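Local coordinates for SufC protein (Thermus thermophilus, PDB 2D2E) that binds and probably hydrolyses ATP as an atypical cytoplasmic ABC-type ATPase, consistent with a part in iron-sulfur cluster assembly, at residues Val22-Pro27 with Ser43-Ile48. Residues are numbered along the deposited sequence; the frame is centred on the assembly and turned at random.
Sequences VNLVVP and STLGKI
Leu45 reaches from helix 42-50 to strand 16-27 and sets one methyl, CD2, against two side chains at once, a compact example of how a sheet is keyed to a helix without any hydrogen bond between them. All of the contact is apolar. Leu45 CD2 lies 4.1 Å from Val22 CG1 and 4.2 Å from Leu24 CD1, so the same methyl meets one branch of each strand residue. These two residues, two apart along the strand, both direct their CB atoms at the helix, and each side chain runs at a slant to that of Leu45. Val22 offers the methyl that lies anti to its backbone N (chi1 177°). In Leu45 it is CG that takes the anti position (chi1 175°), which places CD2 where it meets Val22 CG1 and Leu24 CD1. The backbones stay well apart, with Val22 CA and Leu45 CA at 8.6 Å, and only about 100 Å² is buried between the segments.

All three side chains are buried, and Leu34 of strand 31-35 touches both Leu24 and Leu45, extending the apolar cluster to the mixed sheet that holds strand 31-35. Backbone hydrogen bonds join Val22 and Leu24 to strand 3-13.

One residue before Thr44, Ser43 OG hydrogen-bonds Asp168 OD1. Ser43 and Thr44 bind ADP, and Ser43 also magnesium, in this protein, though neither ligand is bound to this chain here. Leu45 thus packs the first turn of the helix in which the Walker A P-loop ends against the antiparallel beta sheet of the ABC ATPase fold.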
# COMPACT_ATOMS: atom_id res chain seq x y z
N VAL A 22 -4.32 -9.44 -15.14
CA VAL A 22 -4.68 -8.29 -14.34
C VAL A 22 -4.38 -7.00 -15.09
O VAL A 22 -3.28 -6.82 -15.59
CB VAL A 22 -3.88 -8.27 -13.02
CG1 VAL A 22 -4.23 -6.99 -12.22
CG2 VAL A 22 -4.23 -9.49 -12.18
N ASN A 23 -5.39 -6.14 -15.21
CA ASN A 23 -5.22 -4.83 -15.84
C ASN A 23 -5.77 -3.84 -14.81
O ASN A 23 -6.95 -3.88 -14.49
CB ASN A 23 -6.01 -4.75 -17.14
CG ASN A 23 -5.38 -5.60 -18.22
OD1 ASN A 23 -4.23 -5.39 -18.59
ND2 ASN A 23 -6.12 -6.60 -18.70
N LEU A 24 -4.90 -2.98 -14.29
CA LEU A 24 -5.30 -2.04 -13.25
C LEU A 24 -4.42 -0.81 -13.35
O LEU A 24 -3.21 -0.92 -13.23
CB LEU A 24 -5.13 -2.71 -11.87
CG LEU A 24 -5.87 -2.11 -10.66
CD1 LEU A 24 -5.91 -3.13 -9.53
CD2 LEU A 24 -5.19 -0.84 -10.19
N VAL A 25 -5.03 0.36 -13.54
CA VAL A 25 -4.28 1.62 -13.64
C VAL A 25 -4.64 2.59 -12.53
O VAL A 25 -5.83 2.85 -12.31
CB VAL A 25 -4.59 2.35 -14.99
CG1 VAL A 25 -3.92 3.70 -15.02
CG2 VAL A 25 -4.07 1.52 -16.15
N VAL A 26 -3.65 3.12 -11.82
CA VAL A 26 -3.91 4.13 -10.78
C VAL A 26 -3.19 5.42 -11.18
O VAL A 26 -1.96 5.50 -11.11
CB VAL A 26 -3.39 3.72 -9.39
CG1 VAL A 26 -3.75 4.80 -8.35
CG2 VAL A 26 -4.01 2.38 -8.96
N PRO A 27 -3.94 6.45 -11.60
CA PRO A 27 -3.28 7.70 -11.99
C PRO A 27 -2.66 8.39 -10.78
O PRO A 27 -3.23 8.36 -9.69
CB PRO A 27 -4.42 8.55 -12.54
CG PRO A 27 -5.43 7.53 -13.05
CD PRO A 27 -5.38 6.48 -11.92
N SER A 43 -4.53 -9.91 -2.82
CA SER A 43 -3.37 -9.86 -1.96
C SER A 43 -2.13 -10.41 -2.64
O SER A 43 -1.03 -9.96 -2.35
CB SER A 43 -3.64 -10.56 -0.63
OG SER A 43 -4.57 -9.82 0.15
N THR A 44 -2.32 -11.36 -3.56
CA THR A 44 -1.21 -11.90 -4.31
C THR A 44 -0.65 -10.77 -5.19
O THR A 44 0.57 -10.63 -5.34
CB THR A 44 -1.65 -13.08 -5.18
OG1 THR A 44 -1.89 -14.21 -4.32
CG2 THR A 44 -0.58 -13.45 -6.22
N LEU A 45 -1.55 -9.95 -5.75
CA LEU A 45 -1.10 -8.82 -6.57
C LEU A 45 -0.23 -7.88 -5.73
O LEU A 45 0.82 -7.40 -6.19
CB LEU A 45 -2.29 -8.04 -7.14
CG LEU A 45 -1.88 -6.77 -7.92
CD1 LEU A 45 -1.08 -7.14 -9.17
CD2 LEU A 45 -3.13 -6.00 -8.35
N GLY A 46 -0.64 -7.63 -4.49
CA GLY A 46 0.15 -6.76 -3.64
C GLY A 46 1.54 -7.33 -3.38
O GLY A 46 2.49 -6.58 -3.34
N LYS A 47 1.66 -8.64 -3.20
CA LYS A 47 2.97 -9.22 -2.92
C LYS A 47 3.87 -9.15 -4.14
O LYS A 47 5.08 -8.92 -4.01
CB LYS A 47 2.81 -10.66 -2.47
CG LYS A 47 2.12 -10.79 -1.12
CD LYS A 47 1.89 -12.25 -0.76
CE LYS A 47 1.20 -12.37 0.60
NZ LYS A 47 0.93 -13.78 0.99
N ILE A 48 3.28 -9.34 -5.32
CA ILE A 48 4.03 -9.27 -6.57
C ILE A 48 4.48 -7.84 -6.79
O ILE A 48 5.59 -7.60 -7.26
CB ILE A 48 3.19 -9.79 -7.73
CG1 ILE A 48 3.00 -11.30 -7.56
CG2 ILE A 48 3.84 -9.45 -9.08
CD1 ILE A 48 2.16 -11.95 -8.62